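Protein A49R (Vaccinia virus, PDB 4D5T) inhibits host NF-kappa-B activation by binding BTRC, which diminishes ubiquitination of the inhibitor NFKBIA and keeps p65/RELA in the cytoplasm. Local coordinates at residues F39-S44 with Y107-P112; V84-S89 with I98-I103. One frame throughout, in Å; residues are numbered along the deposited sequence.

Interaction 1: F39-S44 with Y107-P112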
loop_
_atom_site.group_PDB
_atom_site.type_symbol
_atom_site.label_atom_id
_atom_site.label_comp_id
_atom_site.label_asym_id
_atom_site.label_seq_id
_atom_site.Cartn_x
_atom_site.Cartn_y
_atom_site.Cartn_z
ATOM N N PHE A 39 -5.867 -3.618 4.497
ATOM C CA PHE A 39 -4.401 -3.642 4.558
ATOM C C PHE A 39 -3.868 -2.454 5.428
ATOM O O PHE A 39 -2.980 -2.635 6.283
ATOM C CB PHE A 39 -3.802 -3.554 3.136
ATOM C CG PHE A 39 -2.302 -3.421 3.127
ATOM C CD1 PHE A 39 -1.493 -4.531 3.396
ATOM C CD2 PHE A 39 -1.705 -2.177 2.942
ATOM C CE1 PHE A 39 -0.090 -4.396 3.384
ATOM C CE2 PHE A 39 -0.337 -2.033 2.992
ATOM C CZ PHE A 39 0.490 -3.129 3.221
ATOM N N ILE A 40 -4.376 -1.252 5.165
ATOM C CA ILE A 40 -3.999 -0.063 5.909
ATOM C C ILE A 40 -4.252 -0.234 7.429
ATOM O O ILE A 40 -3.441 0.257 8.240
ATOM C CB ILE A 40 -4.721 1.160 5.329
ATOM C CG1 ILE A 40 -4.062 1.503 3.969
ATOM C CG2 ILE A 40 -4.723 2.332 6.270
ATOM C CD1 ILE A 40 -4.917 2.447 3.147
ATOM N N MET A 41 -5.329 -0.929 7.758
ATOM C CA MET A 41 -5.731 -1.181 9.163
ATOM C C MET A 41 -5.193 -2.507 9.762
ATOM O O MET A 41 -5.613 -2.919 10.837
ATOM C CB MET A 41 -7.249 -1.198 9.281
ATOM C CG MET A 41 -7.988 0.036 8.703
ATOM S SD MET A 41 -7.385 1.554 9.474
ATOM C CE MET A 41 -8.226 2.735 8.413
ATOM N N CYS A 42 -4.246 -3.132 9.073
ATOM C CA CYS A 42 -3.566 -4.334 9.522
ATOM C C CYS A 42 -4.518 -5.494 9.659
ATOM O O CYS A 42 -4.504 -6.212 10.668
ATOM C CB CYS A 42 -2.853 -4.086 10.840
ATOM S SG CYS A 42 -1.308 -3.219 10.699
ATOM N N ARG A 43 -5.378 -5.657 8.672
ATOM C CA ARG A 43 -6.207 -6.819 8.515
ATOM C C ARG A 43 -6.132 -7.289 7.038
ATOM O O ARG A 43 -7.151 -7.505 6.425
ATOM C CB ARG A 43 -7.659 -6.509 8.797
ATOM C CG ARG A 43 -7.945 -5.811 10.084
ATOM C CD ARG A 43 -9.450 -5.570 10.173
ATOM N NE ARG A 43 -9.702 -4.242 10.708
ATOM C CZ ARG A 43 -10.231 -3.225 10.038
ATOM N NH1 ARG A 43 -10.627 -3.354 8.779
ATOM N NH2 ARG A 43 -10.378 -2.055 10.652
ATOM N N SER A 44 -4.931 -7.494 6.530
ATOM C CA SER A 44 -4.690 -7.949 5.147
ATOM C C SER A 44 -5.488 -9.189 4.731
ATOM O O SER A 44 -5.630 -10.177 5.491
ATOM C CB SER A 44 -3.220 -8.313 4.943
ATOM O OG SER A 44 -2.401 -7.217 5.117
ATOM N N TYR A 107 1.471 3.139 8.008
ATOM C CA TYR A 107 2.324 3.586 9.128
ATOM C C TYR A 107 1.558 4.472 10.100
ATOM O O TYR A 107 1.739 4.422 11.340
ATOM C CB TYR A 107 3.556 4.344 8.657
ATOM C CG TYR A 107 4.527 3.629 7.790
ATOM C CD1 TYR A 107 4.939 2.306 8.052
ATOM C CD2 TYR A 107 5.152 4.308 6.749
ATOM C CE1 TYR A 107 5.860 1.655 7.234
ATOM C CE2 TYR A 107 6.064 3.652 5.929
ATOM C CZ TYR A 107 6.433 2.345 6.206
ATOM O OH TYR A 107 7.396 1.781 5.426
ATOM N N ILE A 108 0.750 5.380 9.551
ATOM C CA ILE A 108 0.019 6.352 10.354
ATOM C C ILE A 108 -1.038 5.639 11.190
ATOM O O ILE A 108 -1.172 5.922 12.402
ATOM C CB ILE A 108 -0.638 7.443 9.504
ATOM C CG1 ILE A 108 0.430 8.312 8.839
ATOM C CG2 ILE A 108 -1.570 8.309 10.369
ATOM C CD1 ILE A 108 -0.185 9.310 7.907
ATOM N N MET A 109 -1.699 4.646 10.601
ATOM C CA MET A 109 -2.671 3.808 11.350
ATOM C C MET A 109 -2.025 2.847 12.350
ATOM O O MET A 109 -2.699 2.339 13.253
ATOM C CB MET A 109 -3.574 3.020 10.403
ATOM C CG MET A 109 -4.517 3.862 9.537
ATOM S SD MET A 109 -5.674 4.921 10.380
ATOM C CE MET A 109 -4.771 6.404 10.592
ATOM N N ASN A 110 -0.718 2.626 12.252
ATOM C CA ASN A 110 0.062 1.884 13.313
ATOM C C ASN A 110 0.188 2.692 14.622
ATOM O O ASN A 110 0.619 2.155 15.611
ATOM C CB ASN A 110 1.500 1.489 12.836
ATOM C CG ASN A 110 1.531 0.442 11.695
ATOM O OD1 ASN A 110 0.596 -0.330 11.489
ATOM N ND2 ASN A 110 2.657 0.420 10.940
ATOM N N ASN A 111 -0.159 3.990 14.593
ATOM C CA ASN A 111 -0.168 4.894 15.793
ATOM C C ASN A 111 -1.590 4.924 16.353
ATOM O O ASN A 111 -2.493 5.462 15.742
ATOM C CB ASN A 111 0.292 6.306 15.382
ATOM C CG ASN A 111 0.306 7.317 16.508
ATOM O OD1 ASN A 111 -0.738 7.686 17.068
ATOM N ND2 ASN A 111 1.510 7.727 16.900
ATOM N N PRO A 112 -1.810 4.356 17.542
ATOM C CA PRO A 112 -3.192 4.244 18.059
ATOM C C PRO A 112 -3.993 5.548 18.259
ATOM O O PRO A 112 -5.221 5.543 18.059
ATOM C CB PRO A 112 -3.013 3.613 19.418
ATOM C CG PRO A 112 -1.726 2.894 19.364
ATOM C CD PRO A 112 -0.848 3.650 18.391
HETATM O O HOH W 1 -1.896 -0.169 10.492
#
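Met-109 meets both Ile-40 and Met-41 through the middle of its side chain. Its CG lies 3.6 Å from Ile-40 CG2 on one flank and 3.7 Å from Met-41 SD on another. The two methionines run side by side and point the same way, with Met-109 SD 3.9 Å from Met-41 CE. Met-41 starts out facing away from 107-112, and the bend at its second torsion (chi2 -57°) brings the thioether back beside Met-109. Flexible, unbranched methionine suits such a fold-back, whereas beta-branched Ile-40 offers a methyl close to its own helix.

Beside this apolar patch runs a polar bridge. Water 1, 2.8 Å from Ile-40 O and 2.7 Å from Asn-110 OD1, can donate to either, though its two protons have further acceptors in reach. In one of its two conformers Cys-42 SG comes 3.5 Å from the same OD1. The amide is held at its other end too, since Asn-110 ND2 bonds to Tyr-58 OH on helix 49-61.

The backbone of 39-44 is set by a Schellman motif: Cys-42, at positive phi (63°), is the C-prime residue, with Cys-42 N bonded to Phe-39 O and Arg-43 N to Asn-38 O. At the other segment Asn-111 N-caps helix 112-126 through OD1 to Phe-114 N. That helix adds Leu-122 against Met-109, Ala-119 against Met-41 and Ile-126 against Ile-40.

With no direct hydrogen bond between them, the segments are held by dispersion contacts of Met-109 CG and SD with the Ile-40 methyl and Met-41 thioether, and water meets the Ile-40 carbonyl beside these apolar groups.

Interaction 2: V84-S89 with I98-I103; sequences VNKFMS and IVDAII
The carboxylate of Asp-100 is the flat group of this contact, met at its rim by Lys-86: NZ donates to OD2 at 2.7 Å through the syn lone pair, the one that leans toward OD1. This salt bridge joins side chains that slant across one another. Asp-100 reaches it with CG anti to its backbone N (chi1 178°), and the long lysine chain, bent at chi2 and then extended, spans the gap. Water 2 can also donate to OD2 from 3.2 Å, as a possible second donor beside NZ; in one conformer of Ser-89 this water is hydrogen-bonded to its OG.

Next to the salt bridge the backbones come close because Ala-101 has only a methyl to interpose. Its CB sits 3.4 Å from Lys-86 O and 3.8 Å from Lys-86 CB, and the two CA atoms are 4.9 Å apart. Small Ser-89 comes similarly near Ile-98, with CA atoms 5.2 Å apart and Ser-89 CB 3.9 Å from Ile-98 N. Ile-98 CG1 in turn lies 3.2 Å from Ser-89 O.

The contact lies between the last turn of helix 76-87 with the residues that follow it, and helix 95-109, consecutive helices of this Bcl-2-like fold. Past it, Ile-98 packs on Phe-90, Val-99 on Leu-54 of helix 49-61, and Ile-102 on Ile-36 of helix 29-40, while Phe-87 turns to Arg-125 and Ile-126 of helix 112-126.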
loop_
_atom_site.group_PDB
_atom_site.type_symbol
_atom_site.label_atom_id
_atom_site.label_comp_id
_atom_site.label_asym_id
_atom_site.label_seq_id
_atom_site.Cartn_x
_atom_site.Cartn_y
_atom_site.Cartn_z
ATOM N N VAL A 84 -3.632 14.474 3.618
ATOM C CA VAL A 84 -4.125 15.168 2.439
ATOM C C VAL A 84 -3.170 15.072 1.288
ATOM O O VAL A 84 -3.595 14.833 0.155
ATOM C CB VAL A 84 -4.509 16.630 2.762
ATOM C CG1 VAL A 84 -4.936 17.381 1.558
ATOM C CG2 VAL A 84 -5.646 16.665 3.789
ATOM N N ASN A 85 -1.876 15.297 1.543
ATOM C CA ASN A 85 -0.833 15.189 0.477
ATOM C C ASN A 85 -0.825 13.810 -0.158
ATOM O O ASN A 85 -0.858 13.696 -1.350
ATOM C CB ASN A 85 0.548 15.506 1.098
ATOM C CG ASN A 85 1.718 15.353 0.117
ATOM O OD1 ASN A 85 2.077 14.271 -0.300
ATOM N ND2 ASN A 85 2.345 16.448 -0.202
ATOM N N LYS A 86 -0.792 12.748 0.645
ATOM C CA LYS A 86 -0.651 11.396 0.068
ATOM C C LYS A 86 -1.954 10.949 -0.644
ATOM O O LYS A 86 -1.911 10.331 -1.704
ATOM C CB LYS A 86 -0.337 10.382 1.125
ATOM C CG LYS A 86 1.023 10.512 1.833
ATOM C CD LYS A 86 2.216 10.529 0.930
ATOM C CE LYS A 86 3.490 10.446 1.739
ATOM N NZ LYS A 86 4.670 10.481 0.846
ATOM N N PHE A 87 -3.094 11.361 -0.087
ATOM C CA PHE A 87 -4.412 10.991 -0.678
ATOM C C PHE A 87 -4.581 11.377 -2.075
ATOM O O PHE A 87 -5.124 10.582 -2.856
ATOM C CB PHE A 87 -5.601 11.516 0.103
ATOM C CG PHE A 87 -6.739 10.539 0.112
ATOM C CD1 PHE A 87 -7.542 10.524 -1.014
ATOM C CD2 PHE A 87 -6.910 9.611 1.045
ATOM C CE1 PHE A 87 -8.584 9.655 -1.120
ATOM C CE2 PHE A 87 -7.939 8.691 0.940
ATOM C CZ PHE A 87 -8.764 8.710 -0.153
ATOM N N MET A 88 -4.054 12.532 -2.460
ATOM C CA MET A 88 -4.253 12.965 -3.808
ATOM C C MET A 88 -3.651 11.984 -4.852
ATOM O O MET A 88 -4.102 12.010 -5.968
ATOM C CB MET A 88 -3.733 14.386 -4.045
ATOM C CG MET A 88 -4.378 15.473 -3.184
ATOM S SD MET A 88 -6.178 15.394 -2.987
ATOM C CE MET A 88 -6.539 16.359 -1.537
ATOM N N SER A 89 -2.664 11.151 -4.468
ATOM C CA SER A 89 -2.052 10.176 -5.405
ATOM C C SER A 89 -3.124 9.250 -5.950
ATOM O O SER A 89 -3.035 8.790 -7.068
ATOM C CB SER A 89 -0.900 9.341 -4.768
ATOM O OG SER A 89 0.163 10.166 -4.260
ATOM N N ILE A 98 0.911 6.012 -5.495
ATOM C CA ILE A 98 -0.202 5.324 -4.880
ATOM C C ILE A 98 0.230 4.270 -3.849
ATOM O O ILE A 98 -0.314 4.221 -2.727
ATOM C CB ILE A 98 -1.112 4.699 -5.971
ATOM C CG1 ILE A 98 -1.904 5.822 -6.643
ATOM C CG2 ILE A 98 -2.066 3.649 -5.363
ATOM C CD1 ILE A 98 -2.553 5.419 -7.923
ATOM N N VAL A 99 1.247 3.497 -4.197
ATOM C CA VAL A 99 1.777 2.492 -3.313
ATOM C C VAL A 99 2.417 3.157 -2.084
ATOM O O VAL A 99 2.165 2.777 -0.913
ATOM C CB VAL A 99 2.739 1.549 -4.042
ATOM C CG1 VAL A 99 3.496 0.651 -3.042
ATOM C CG2 VAL A 99 1.967 0.701 -4.978
ATOM N N ASP A 100 3.156 4.225 -2.328
ATOM C CA ASP A 100 3.705 5.037 -1.210
ATOM C C ASP A 100 2.603 5.588 -0.305
ATOM O O ASP A 100 2.741 5.564 0.939
ATOM C CB ASP A 100 4.554 6.193 -1.821
ATOM C CG ASP A 100 5.140 7.138 -0.758
ATOM O OD1 ASP A 100 5.970 6.709 0.034
ATOM O OD2 ASP A 100 4.721 8.284 -0.695
ATOM N N ALA A 101 1.501 6.095 -0.891
ATOM C CA ALA A 101 0.419 6.595 -0.117
ATOM C C ALA A 101 -0.188 5.528 0.768
ATOM O O ALA A 101 -0.401 5.775 1.974
ATOM C CB ALA A 101 -0.668 7.236 -1.001
ATOM N N ILE A 102 -0.470 4.345 0.215
ATOM C CA ILE A 102 -1.055 3.280 0.970
ATOM C C ILE A 102 -0.156 2.848 2.145
ATOM O O ILE A 102 -0.651 2.683 3.240
ATOM C CB ILE A 102 -1.376 2.065 0.053
ATOM C CG1 ILE A 102 -2.554 2.431 -0.892
ATOM C CG2 ILE A 102 -1.784 0.876 0.842
ATOM C CD1 ILE A 102 -2.675 1.527 -2.110
ATOM N N ILE A 103 1.135 2.690 1.877
ATOM C CA ILE A 103 2.072 2.272 2.907
ATOM C C ILE A 103 2.229 3.341 3.962
ATOM O O ILE A 103 2.230 3.033 5.161
ATOM C CB ILE A 103 3.393 1.887 2.253
ATOM C CG1 ILE A 103 3.178 0.515 1.600
ATOM C CG2 ILE A 103 4.520 1.893 3.260
ATOM C CD1 ILE A 103 4.356 0.061 0.804
HETATM O O HOH W 2 2.274 9.487 -2.397
#

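Overall arrangement
Helix 95-109 serves both contacts: interaction 2 uses its earlier turns and interaction 1 its C-terminal end, with contact centres about 14 Å apart. Along the chain, interaction 2 joins neighbouring helices and is nested within the loop that interaction 1 closes between more distant ones. Interaction 1 is mostly buried and relies on flexible sulfur-containing and branched apolar side chains, with water and amide toward its more exposed margin. Interaction 2 is only partly buried, so a direct salt bridge on its outer side accompanies close backbone packing over small residues. The two touch where Phe-39 and Ile-40 pack against Ile-102, joining them through the apolar interior.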